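Local coordinates for protein oxidoreductase, zinc-binding dehydrogenase family (Myxococcus xanthus, PDB 5K1S) that probably serves as a zinc-binding medium-chain reductase in the alternative de novo biosynthesis of isovaleryl coenzyme A, at residues R50-G55 with L156-A161; C166-A171 with D315-L320; H173-R176 with K180-A183; S199-A204 with A209-V214. All blocks are in the same frame, centred on the assembly; numbering follows the deposited sequence.

The four contacts run in a chain from the catalytic domain into the Rossmann-type domain. Interaction 2 is nearest the metal: its Cys-166, at the start of helix 165-178, binds one of the two zinc ions with Cys-57 and His-79. Interaction 1 lies about 14 Å from it, centre to centre, and touches it where Leu-156 and Ala-161 pack on Leu-318. Interaction 3 uses the far end of the same helix, centred about 13 Å from interaction 2, and the salt bridge between Arg-176 and Glu-316 joins the two. Interaction 4 is centred about 10 Å from interaction 3, with Leu-203 against Val-175; it is joined to interaction 2 by a hydrogen bond between the hydroxyls of Thr-168 and Ser-199.

Interaction 1 of 4, residues R50-G55 with L156-A161; sequences RVHACG and LPWNEA
Ala-53 and Asn-159 bring the two backbones together, with their CA atoms 5.8 Å apart, where a strand that turns a corner at His-52 meets the start of the short helix 158-161. His-52 and Ala-53 both face Ala-82 on the neighbouring strand, which makes this corner a classic beta bulge; the bulge lets two successive side chains turn toward the helix. The main event is an offset stack between the His-52 ring and the pyrrole ring of Trp-158, with centroids 4.0 Å apart and planes only 6° from parallel. The backbone puts His-52 CB over the indole, and chi1 -72°, with CG beside the backbone N, lays the imidazole along it. The CB sits over the pyrrole face, 3.5 Å from the centroid of that ring, in a CH-pi contact, while His-52 CD2 slides outward to lie 3.5 Å from Trp-158 CE2. On the other face of the imidazole is Arg-50 CD. Next along the strand, Ala-53 CB packs 4.2 Å from Trp-158 CB and comes 3.7 Å from Asn-159 OD1. With Trp-158 replaced by an alanine, the imidazole would probably lose its stacking partner and be held less firmly, and a gap would open beside the bulge. Beyond the pair, Arg-100 makes a cation-pi contact with the indole, Trp-158 and Ala-161 rest on Ala-82 of strand 80-88, and Asn-159 leans on Val-356 and Val-358 of strand 354-358, so the short helix is seated against two strands that flank strand 46-56.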
loop_
_atom_site.group_PDB
_atom_site.type_symbol
_atom_site.label_atom_id
_atom_site.label_comp_id
_atom_site.label_asym_id
_atom_site.label_seq_id
_atom_site.Cartn_x
_atom_site.Cartn_y
_atom_site.Cartn_z
ATOM N N ARG A 50 -6.965 37.871 6.966
ATOM C CA ARG A 50 -7.823 38.302 8.065
ATOM C C ARG A 50 -8.661 37.092 8.452
ATOM O O ARG A 50 -9.655 36.773 7.794
ATOM C CB ARG A 50 -8.682 39.491 7.649
ATOM C CG ARG A 50 -9.238 40.308 8.804
ATOM C CD ARG A 50 -10.508 39.710 9.382
ATOM N NE ARG A 50 -11.422 40.752 9.847
ATOM C CZ ARG A 50 -12.332 41.353 9.084
ATOM N NH1 ARG A 50 -12.467 41.020 7.804
ATOM N NH2 ARG A 50 -13.114 42.293 9.601
ATOM N N VAL A 51 -8.248 36.409 9.516
ATOM C CA VAL A 51 -8.838 35.123 9.866
ATOM C C VAL A 51 -10.251 35.346 10.383
ATOM O O VAL A 51 -10.461 36.053 11.375
ATOM C CB VAL A 51 -7.979 34.391 10.905
ATOM C CG1 VAL A 51 -8.536 32.996 11.167
ATOM C CG2 VAL A 51 -6.526 34.315 10.441
ATOM N N HIS A 52 -11.228 34.738 9.710
ATOM C CA HIS A 52 -12.607 34.747 10.173
ATOM C C HIS A 52 -12.964 33.507 10.978
ATOM O O HIS A 52 -13.930 33.545 11.748
ATOM C CB HIS A 52 -13.570 34.862 8.984
ATOM C CG HIS A 52 -13.582 36.215 8.346
ATOM N ND1 HIS A 52 -14.424 37.225 8.758
ATOM C CD2 HIS A 52 -12.854 36.725 7.325
ATOM C CE1 HIS A 52 -14.215 38.298 8.018
ATOM N NE2 HIS A 52 -13.267 38.021 7.140
ATOM N N ALA A 53 -12.212 32.423 10.821
ATOM C CA ALA A 53 -12.483 31.189 11.542
ATOM C C ALA A 53 -11.269 30.281 11.425
ATOM O O ALA A 53 -10.538 30.327 10.430
ATOM C CB ALA A 53 -13.733 30.489 10.997
ATOM N N CYS A 54 -11.057 29.461 12.454
ATOM C CA CYS A 54 -9.996 28.462 12.439
ATOM C C CYS A 54 -10.510 27.192 13.092
ATOM O O CYS A 54 -10.906 27.210 14.263
ATOM C CB CYS A 54 -8.740 28.953 13.161
ATOM S SG CYS A 54 -7.387 27.753 13.112
ATOM N N GLY A 55 -10.495 26.096 12.342
ATOM C CA GLY A 55 -10.956 24.835 12.878
ATOM C C GLY A 55 -10.023 24.300 13.948
ATOM O O GLY A 55 -8.804 24.468 13.891
ATOM N N LEU A 156 -19.648 29.919 0.315
ATOM C CA LEU A 156 -19.326 29.052 1.441
ATOM C C LEU A 156 -19.038 29.892 2.676
ATOM O O LEU A 156 -18.091 30.693 2.654
ATOM C CB LEU A 156 -18.122 28.173 1.103
ATOM C CG LEU A 156 -17.769 27.058 2.088
ATOM C CD1 LEU A 156 -18.905 26.061 2.230
ATOM C CD2 LEU A 156 -16.504 26.348 1.635
ATOM N N PRO A 157 -19.798 29.761 3.763
ATOM C CA PRO A 157 -19.491 30.535 4.970
ATOM C C PRO A 157 -18.152 30.135 5.572
ATOM O O PRO A 157 -17.615 29.055 5.318
ATOM C CB PRO A 157 -20.649 30.201 5.917
ATOM C CG PRO A 157 -21.181 28.904 5.426
ATOM C CD PRO A 157 -20.998 28.924 3.942
ATOM N N TRP A 158 -17.618 31.038 6.397
ATOM C CA TRP A 158 -16.281 30.844 6.950
ATOM C C TRP A 158 -16.218 29.607 7.839
ATOM O O TRP A 158 -15.284 28.803 7.735
ATOM C CB TRP A 158 -15.854 32.087 7.734
ATOM C CG TRP A 158 -15.711 33.315 6.890
ATOM C CD1 TRP A 158 -16.480 34.442 6.944
ATOM C CD2 TRP A 158 -14.740 33.541 5.861
ATOM N NE1 TRP A 158 -16.045 35.355 6.015
ATOM C CE2 TRP A 158 -14.980 34.827 5.336
ATOM C CE3 TRP A 158 -13.691 32.781 5.335
ATOM C CZ2 TRP A 158 -14.211 35.370 4.311
ATOM C CZ3 TRP A 158 -12.928 33.322 4.316
ATOM C CH2 TRP A 158 -13.193 34.604 3.815
ATOM N N ASN A 159 -17.200 29.440 8.726
ATOM C CA ASN A 159 -17.151 28.340 9.684
ATOM C C ASN A 159 -17.069 26.994 8.974
ATOM O O ASN A 159 -16.231 26.149 9.313
ATOM C CB ASN A 159 -18.368 28.391 10.606
ATOM C CG ASN A 159 -18.380 29.625 11.484
ATOM O OD1 ASN A 159 -17.370 30.315 11.622
ATOM N ND2 ASN A 159 -19.528 29.905 12.094
ATOM N N GLU A 160 -17.939 26.772 7.986
ATOM C CA GLU A 160 -17.887 25.527 7.226
ATOM C C GLU A 160 -16.564 25.391 6.488
ATOM O O GLU A 160 -16.026 24.284 6.359
ATOM C CB GLU A 160 -19.052 25.461 6.240
ATOM C CG GLU A 160 -20.340 24.918 6.829
ATOM C CD GLU A 160 -21.418 24.731 5.779
ATOM O OE1 GLU A 160 -21.579 25.631 4.926
ATOM O OE2 GLU A 160 -22.096 23.682 5.798
ATOM N N ALA A 161 -16.019 26.506 5.996
ATOM C CA ALA A 161 -14.781 26.457 5.227
ATOM C C ALA A 161 -13.575 26.174 6.113
ATOM O O ALA A 161 -12.612 25.544 5.661
ATOM C CB ALA A 161 -14.581 27.771 4.472
#

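Interaction 2 of 4, residues C166-A171 with D315-L320; sequences CTTGTA and DEALRL. With ZN (zinc ion), chain F.
Ala-317 CB sits at the tight centre of this contact, pressed against the backbone of Gly-169, whose N and CA both lie 3.6 Å from it. With no side chain on Gly-169, the helices come close, and the CA atoms of Gly-169 and Ala-317 are 5.1 Å apart. Thr-168 closes one flank: its CG2 stands anti to the backbone N and meets Ala-317 CB at 3.7 Å. That same rotation sends OG1 the other way, to the hydroxyl of Ser-199, so the residue offers a methyl to one helix and a polar atom to another. This is helix-on-helix packing in a medium-chain dehydrogenase/reductase, and helix 165-178 begins at the metal: Cys-166 SG binds the zinc ion at 2.3 Å, with His-79 and Cys-57 as the other protein ligands. Thr-167 OG1, nearby in the chain, is held by Thr-163 and Gln-328. Away from this core the fit is looser. Leu-320 CD1 stays 4.6 Å from Thr-168 CG2, and the leucine packs instead with Val-172 and Leu-203. Further out, Glu-316 and Arg-319 pair one turn apart on the outer side of helix 311-323, where Arg-319 is exposed. The arginine grips the carboxylate side-on, NE to OE1 at 3.1 Å and NH2 to OE2, with OE1 almost in the guanidinium plane. The carboxylate itself is tilted, so that NE approaches OE1 from above its plane. Glu-316 OE2 has a second cationic partner in Arg-176 NH1.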
loop_
_atom_site.group_PDB
_atom_site.type_symbol
_atom_site.label_atom_id
_atom_site.label_comp_id
_atom_site.label_asym_id
_atom_site.label_seq_id
_atom_site.Cartn_x
_atom_site.Cartn_y
_atom_site.Cartn_z
ATOM N N CYS A 166 -9.059 19.321 6.867
ATOM C CA CYS A 166 -8.782 18.118 7.643
ATOM C C CYS A 166 -9.917 17.104 7.607
ATOM O O CYS A 166 -9.864 16.117 8.348
ATOM C CB CYS A 166 -8.476 18.494 9.092
ATOM S SG CYS A 166 -7.083 19.613 9.243
ATOM N N THR A 167 -10.932 17.318 6.773
ATOM C CA THR A 167 -12.009 16.347 6.618
ATOM C C THR A 167 -12.255 16.070 5.141
ATOM O O THR A 167 -11.810 15.044 4.615
ATOM C CB THR A 167 -13.289 16.848 7.289
ATOM O OG1 THR A 167 -13.646 18.125 6.750
ATOM C CG2 THR A 167 -13.088 16.971 8.793
ATOM N N THR A 168 -12.957 16.977 4.462
ATOM C CA THR A 168 -13.202 16.800 3.035
ATOM C C THR A 168 -11.911 16.893 2.233
ATOM O O THR A 168 -11.763 16.201 1.220
ATOM C CB THR A 168 -14.208 17.840 2.542
ATOM O OG1 THR A 168 -15.399 17.770 3.337
ATOM C CG2 THR A 168 -14.563 17.597 1.080
ATOM N N GLY A 169 -10.973 17.741 2.658
ATOM C CA GLY A 169 -9.683 17.790 1.989
ATOM C C GLY A 169 -8.969 16.453 2.036
ATOM O O GLY A 169 -8.477 15.957 1.019
ATOM N N THR A 170 -8.914 15.846 3.222
ATOM C CA THR A 170 -8.313 14.522 3.350
ATOM C C THR A 170 -9.102 13.486 2.562
ATOM O O THR A 170 -8.520 12.571 1.969
ATOM C CB THR A 170 -8.236 14.128 4.824
ATOM O OG1 THR A 170 -7.504 15.126 5.548
ATOM C CG2 THR A 170 -7.549 12.775 4.988
ATOM N N ALA A 171 -10.431 13.613 2.547
ATOM C CA ALA A 171 -11.259 12.660 1.817
ATOM C C ALA A 171 -10.924 12.664 0.331
ATOM O O ALA A 171 -10.805 11.600 -0.288
ATOM C CB ALA A 171 -12.738 12.976 2.033
ATOM N N ASP A 315 -8.733 23.078 -3.003
ATOM C CA ASP A 315 -9.598 23.832 -3.905
ATOM C C ASP A 315 -10.810 23.003 -4.309
ATOM O O ASP A 315 -11.936 23.512 -4.345
ATOM C CB ASP A 315 -8.819 24.275 -5.146
ATOM C CG ASP A 315 -7.849 25.409 -4.857
ATOM O OD1 ASP A 315 -8.106 26.203 -3.926
ATOM O OD2 ASP A 315 -6.827 25.509 -5.568
ATOM N N GLU A 316 -10.596 21.721 -4.612
ATOM C CA GLU A 316 -11.708 20.849 -4.974
ATOM C C GLU A 316 -12.595 20.555 -3.771
ATOM O O GLU A 316 -13.827 20.569 -3.883
ATOM C CB GLU A 316 -11.169 19.550 -5.577
ATOM C CG GLU A 316 -12.244 18.567 -6.016
ATOM C CD GLU A 316 -13.126 19.115 -7.122
ATOM O OE1 GLU A 316 -12.800 20.188 -7.675
ATOM O OE2 GLU A 316 -14.149 18.471 -7.437
ATOM N N ALA A 317 -11.989 20.282 -2.614
ATOM C CA ALA A 317 -12.771 20.014 -1.411
ATOM C C ALA A 317 -13.635 21.213 -1.048
ATOM O O ALA A 317 -14.829 21.070 -0.760
ATOM C CB ALA A 317 -11.840 19.653 -0.254
ATOM N N LEU A 318 -13.045 22.410 -1.052
ATOM C CA LEU A 318 -13.818 23.616 -0.778
ATOM C C LEU A 318 -14.958 23.772 -1.776
ATOM O O LEU A 318 -16.064 24.187 -1.408
ATOM C CB LEU A 318 -12.904 24.841 -0.808
ATOM C CG LEU A 318 -11.843 24.897 0.294
ATOM C CD1 LEU A 318 -10.805 25.965 -0.010
ATOM C CD2 LEU A 318 -12.491 25.156 1.644
ATOM N N ARG A 319 -14.711 23.438 -3.044
ATOM C CA ARG A 319 -15.764 23.532 -4.049
ATOM C C ARG A 319 -16.890 22.548 -3.756
ATOM O O ARG A 319 -18.070 22.877 -3.927
ATOM C CB ARG A 319 -15.184 23.281 -5.439
ATOM C CG ARG A 319 -16.150 23.594 -6.571
ATOM C CD ARG A 319 -15.632 23.096 -7.909
ATOM N NE ARG A 319 -15.515 21.640 -7.943
ATOM C CZ ARG A 319 -16.544 20.808 -8.064
ATOM N NH1 ARG A 319 -17.781 21.279 -8.154
ATOM N NH2 ARG A 319 -16.339 19.498 -8.087
ATOM N N LEU A 320 -16.546 21.335 -3.315
ATOM C CA LEU A 320 -17.570 20.334 -3.034
ATOM C C LEU A 320 -18.475 20.757 -1.886
ATOM O O LEU A 320 -19.668 20.433 -1.886
ATOM C CB LEU A 320 -16.910 18.989 -2.725
ATOM C CG LEU A 320 -16.242 18.298 -3.916
ATOM C CD1 LEU A 320 -15.363 17.154 -3.448
ATOM C CD2 LEU A 320 -17.289 17.795 -4.900
HETATM ZN ZN ZN F . -5.797 18.853 11.030
#

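Interaction 3 of 4, residues H173-R176 with K180-A183; sequences HTVR and KVRA
Val-175, in the last turns of helix 165-178, meets Val-181 and Lys-180 where the chain leaves the helix for the first strand of the Rossmann-type domain. The ending has a left-handed residue, Lys-180 (phi 56°), which swings the backbone out of the spiral and brings Val-181 back against the helix. Val-175 has the most surface buried. Its carbonyl O accepts a nearly straight bond from Val-181 N, 3.1 Å long with an angle of 171° at the hydrogen, which reaches from i+6 back to i, one residue longer than a pi-type bond. The valines also meet by their methyls: CG1 of Val-175, anti to its own backbone N, lies 3.7 Å from Val-181 CG2. Val-181 also touches Val-255 on strand 253-258, and Val-175 faces Ser-200 and Leu-203 of helix 195-206, so both are buried. Lys-180 is the exposed partner. Its N gives a weak, bent bond to Arg-176 O at 2.9 Å, and the start of its side chain passes the same oxygen, with CG at 3.4 Å, before the rest runs out extended. His-173 hydrogen-bonds Glu-313 through ND1 and Glu-300 of the second subunit through NE2. Beyond the turn, the chain of Arg-182 doubles back until its guanidinium lies across the base of Lys-180, whose CB is 3.5 Å above the guanidinium plane and offset toward its rim.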
loop_
_atom_site.group_PDB
_atom_site.type_symbol
_atom_site.label_atom_id
_atom_site.label_comp_id
_atom_site.label_asym_id
_atom_site.label_seq_id
_atom_site.Cartn_x
_atom_site.Cartn_y
_atom_site.Cartn_z
ATOM N N HIS A 173 -8.076 13.493 -1.102
ATOM C CA HIS A 173 -6.786 12.831 -1.259
ATOM C C HIS A 173 -6.922 11.320 -1.109
ATOM O O HIS A 173 -6.318 10.554 -1.869
ATOM C CB HIS A 173 -5.792 13.387 -0.239
ATOM C CG HIS A 173 -4.386 12.916 -0.445
ATOM N ND1 HIS A 173 -3.760 12.954 -1.672
ATOM C CD2 HIS A 173 -3.482 12.402 0.423
ATOM C CE1 HIS A 173 -2.533 12.479 -1.552
ATOM N NE2 HIS A 173 -2.339 12.138 -0.291
ATOM N N THR A 174 -7.725 10.873 -0.141
ATOM C CA THR A 174 -7.878 9.446 0.126
ATOM C C THR A 174 -8.761 8.774 -0.919
ATOM O O THR A 174 -8.363 7.781 -1.536
ATOM C CB THR A 174 -8.470 9.240 1.523
ATOM O OG1 THR A 174 -7.653 9.903 2.495
ATOM C CG2 THR A 174 -8.557 7.757 1.864
ATOM N N VAL A 175 -9.969 9.304 -1.123
ATOM C CA VAL A 175 -10.948 8.643 -1.979
ATOM C C VAL A 175 -10.527 8.719 -3.442
ATOM O O VAL A 175 -10.622 7.730 -4.179
ATOM C CB VAL A 175 -12.338 9.266 -1.757
ATOM C CG1 VAL A 175 -13.382 8.620 -2.662
ATOM C CG2 VAL A 175 -12.750 9.144 -0.294
ATOM N N ARG A 176 -10.062 9.885 -3.888
ATOM C CA ARG A 176 -9.830 10.137 -5.308
ATOM C C ARG A 176 -8.363 10.001 -5.698
ATOM O O ARG A 176 -7.999 9.106 -6.467
ATOM C CB ARG A 176 -10.330 11.538 -5.673
ATOM C CG ARG A 176 -11.825 11.666 -5.683
ATOM C CD ARG A 176 -12.218 13.007 -6.242
ATOM N NE ARG A 176 -13.664 13.174 -6.299
ATOM C CZ ARG A 176 -14.268 14.311 -6.632
ATOM N NH1 ARG A 176 -13.547 15.384 -6.934
ATOM N NH2 ARG A 176 -15.591 14.375 -6.658
ATOM N N LYS A 180 -8.622 6.367 -5.910
ATOM C CA LYS A 180 -9.104 6.294 -7.290
ATOM C C LYS A 180 -10.403 5.493 -7.368
ATOM O O LYS A 180 -10.582 4.630 -8.230
ATOM C CB LYS A 180 -8.036 5.696 -8.210
ATOM C CG LYS A 180 -6.709 6.433 -8.183
ATOM C CD LYS A 180 -5.667 5.714 -9.019
ATOM C CE LYS A 180 -4.279 6.286 -8.795
ATOM N NZ LYS A 180 -3.234 5.515 -9.524
ATOM N N VAL A 181 -11.321 5.790 -6.446
ATOM C CA VAL A 181 -12.596 5.087 -6.408
ATOM C C VAL A 181 -13.365 5.368 -7.689
ATOM O O VAL A 181 -13.518 6.525 -8.103
ATOM C CB VAL A 181 -13.400 5.505 -5.169
ATOM C CG1 VAL A 181 -14.749 4.795 -5.138
ATOM C CG2 VAL A 181 -12.612 5.208 -3.901
ATOM N N ARG A 182 -13.858 4.308 -8.320
ATOM C CA ARG A 182 -14.614 4.407 -9.558
ATOM C C ARG A 182 -16.071 4.042 -9.312
ATOM O O ARG A 182 -16.389 3.238 -8.430
ATOM C CB ARG A 182 -14.021 3.493 -10.636
ATOM C CG ARG A 182 -12.530 3.690 -10.863
ATOM C CD ARG A 182 -12.194 5.147 -11.145
ATOM N NE ARG A 182 -10.766 5.359 -11.355
ATOM C CZ ARG A 182 -10.187 6.555 -11.388
ATOM N NH1 ARG A 182 -10.911 7.654 -11.220
ATOM N NH2 ARG A 182 -8.880 6.653 -11.582
ATOM N N ALA A 183 -16.955 4.651 -10.100
ATOM C CA ALA A 183 -18.379 4.385 -9.969
ATOM C C ALA A 183 -18.660 2.904 -10.188
ATOM O O ALA A 183 -18.179 2.303 -11.153
ATOM C CB ALA A 183 -19.167 5.228 -10.971
#

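Interaction 4 of 4, residues S199-A204 with A209-V214; sequences SSVQLA and ARVIAV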
loop_
_atom_site.group_PDB
_atom_site.type_symbol
_atom_site.label_atom_id
_atom_site.label_comp_id
_atom_site.label_asym_id
_atom_site.label_seq_id
_atom_site.Cartn_x
_atom_site.Cartn_y
_atom_site.Cartn_z
ATOM N N SER A 199 -17.076 12.850 5.402
ATOM C CA SER A 199 -16.750 13.405 4.094
ATOM C C SER A 199 -16.471 12.301 3.083
ATOM O O SER A 199 -16.873 12.401 1.918
ATOM C CB SER A 199 -15.552 14.348 4.205
ATOM O OG SER A 199 -15.890 15.515 4.933
ATOM N N SER A 200 -15.787 11.237 3.511
ATOM C CA SER A 200 -15.501 10.131 2.603
ATOM C C SER A 200 -16.783 9.440 2.158
ATOM O O SER A 200 -16.945 9.120 0.974
ATOM C CB SER A 200 -14.558 9.134 3.276
ATOM O OG SER A 200 -13.335 9.752 3.636
ATOM N N VAL A 201 -17.706 9.198 3.093
ATOM C CA VAL A 201 -18.987 8.583 2.748
ATOM C C VAL A 201 -19.662 9.370 1.631
ATOM O O VAL A 201 -20.019 8.821 0.582
ATOM C CB VAL A 201 -19.892 8.486 3.990
ATOM C CG1 VAL A 201 -21.315 8.076 3.606
ATOM C CG2 VAL A 201 -19.313 7.498 4.991
ATOM N N GLN A 202 -19.848 10.673 1.848
ATOM C CA GLN A 202 -20.489 11.508 0.838
ATOM C C GLN A 202 -19.720 11.462 -0.474
ATOM O O GLN A 202 -20.306 11.277 -1.547
ATOM C CB GLN A 202 -20.594 12.949 1.338
ATOM C CG GLN A 202 -21.390 13.117 2.618
ATOM C CD GLN A 202 -21.444 14.560 3.071
ATOM O OE1 GLN A 202 -22.291 15.332 2.621
ATOM N NE2 GLN A 202 -20.531 14.938 3.960
ATOM N N LEU A 203 -18.399 11.633 -0.406
ATOM C CA LEU A 203 -17.601 11.694 -1.624
ATOM C C LEU A 203 -17.667 10.378 -2.391
ATOM O O LEU A 203 -17.700 10.372 -3.626
ATOM C CB LEU A 203 -16.154 12.050 -1.278
ATOM C CG LEU A 203 -15.221 12.381 -2.444
ATOM C CD1 LEU A 203 -15.761 13.532 -3.283
ATOM C CD2 LEU A 203 -13.836 12.718 -1.918
ATOM N N ALA A 204 -17.690 9.252 -1.674
ATOM C CA ALA A 204 -17.808 7.959 -2.336
ATOM C C ALA A 204 -19.176 7.805 -2.989
ATOM O O ALA A 204 -19.276 7.468 -4.174
ATOM C CB ALA A 204 -17.557 6.833 -1.334
ATOM N N ALA A 209 -20.592 5.067 -6.087
ATOM C CA ALA A 209 -20.111 3.860 -5.434
ATOM C C ALA A 209 -21.017 3.495 -4.267
ATOM O O ALA A 209 -21.610 4.365 -3.622
ATOM C CB ALA A 209 -18.673 4.037 -4.935
ATOM N N ARG A 210 -21.121 2.194 -4.007
ATOM C CA ARG A 210 -21.873 1.699 -2.863
ATOM C C ARG A 210 -20.994 1.759 -1.621
ATOM O O ARG A 210 -19.872 1.246 -1.619
ATOM C CB ARG A 210 -22.345 0.269 -3.119
ATOM C CG ARG A 210 -23.227 -0.310 -2.025
ATOM C CD ARG A 210 -23.473 -1.791 -2.252
ATOM N NE ARG A 210 -24.218 -2.403 -1.156
ATOM C CZ ARG A 210 -24.369 -3.715 -0.993
ATOM N NH1 ARG A 210 -23.819 -4.564 -1.851
ATOM N NH2 ARG A 210 -25.065 -4.179 0.035
ATOM N N VAL A 211 -21.506 2.382 -0.563
ATOM C CA VAL A 211 -20.730 2.672 0.637
ATOM C C VAL A 211 -21.210 1.769 1.764
ATOM O O VAL A 211 -22.413 1.699 2.044
ATOM C CB VAL A 211 -20.846 4.153 1.036
ATOM C CG1 VAL A 211 -19.963 4.453 2.241
ATOM C CG2 VAL A 211 -20.480 5.051 -0.139
ATOM N N ILE A 212 -20.267 1.083 2.406
ATOM C CA ILE A 212 -20.528 0.281 3.597
ATOM C C ILE A 212 -19.725 0.903 4.730
ATOM O O ILE A 212 -18.488 0.846 4.726
ATOM C CB ILE A 212 -20.153 -1.194 3.396
ATOM C CG1 ILE A 212 -20.982 -1.800 2.260
ATOM C CG2 ILE A 212 -20.360 -1.978 4.695
ATOM C CD1 ILE A 212 -20.596 -3.223 1.896
ATOM N N ALA A 213 -20.419 1.496 5.695
ATOM C CA ALA A 213 -19.785 2.192 6.805
ATOM C C ALA A 213 -19.740 1.297 8.037
ATOM O O ALA A 213 -20.669 0.526 8.294
ATOM C CB ALA A 213 -20.533 3.486 7.130
ATOM N N VAL A 214 -18.654 1.409 8.799
ATOM C CA VAL A 214 -18.464 0.657 10.035
ATOM C C VAL A 214 -18.196 1.666 11.142
ATOM O O VAL A 214 -17.105 2.249 11.209
ATOM C CB VAL A 214 -17.318 -0.357 9.925
ATOM C CG1 VAL A 214 -17.103 -1.075 11.256
ATOM C CG2 VAL A 214 -17.604 -1.360 8.816
#
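Apolar packing between Val-211 and the helix residues Val-201 and Ala-204 makes up most of this contact. Val-211 points at the helix and divides its two methyls. CG1, anti to the backbone N (chi1 -177°), is 4.1 Å from Val-201 CG1. CG2, the branch beside the backbone N, lies 3.6 Å from Ala-204 CB and 3.9 Å from Val-201 O. A serine in place of Val-211 would probably open a gap beneath Val-201 and Ala-204 and set a hydroxyl in an apolar seam. The one hydrogen bond between the segments is backbone to backbone and weak: Ala-209 N to Ala-204 O, 3.3 Å with an angle of 138° at the hydrogen. Ala-209 CB lies 3.6 Å from Ala-204 O, where the chain turns back along the helix to enter the strand. The two segments belong to a beta-alpha-beta crossover of the Rossmann-type fold, in which helix 195-206 runs from strand 186-190 to strand 210-215. Val-201 and Val-211 also touch Ile-189 on strand 186-190, the backbone of Val-211 pairs with Glu-231 at the start of strand 231-234, and the other flank of the helix rests on helix 165-178.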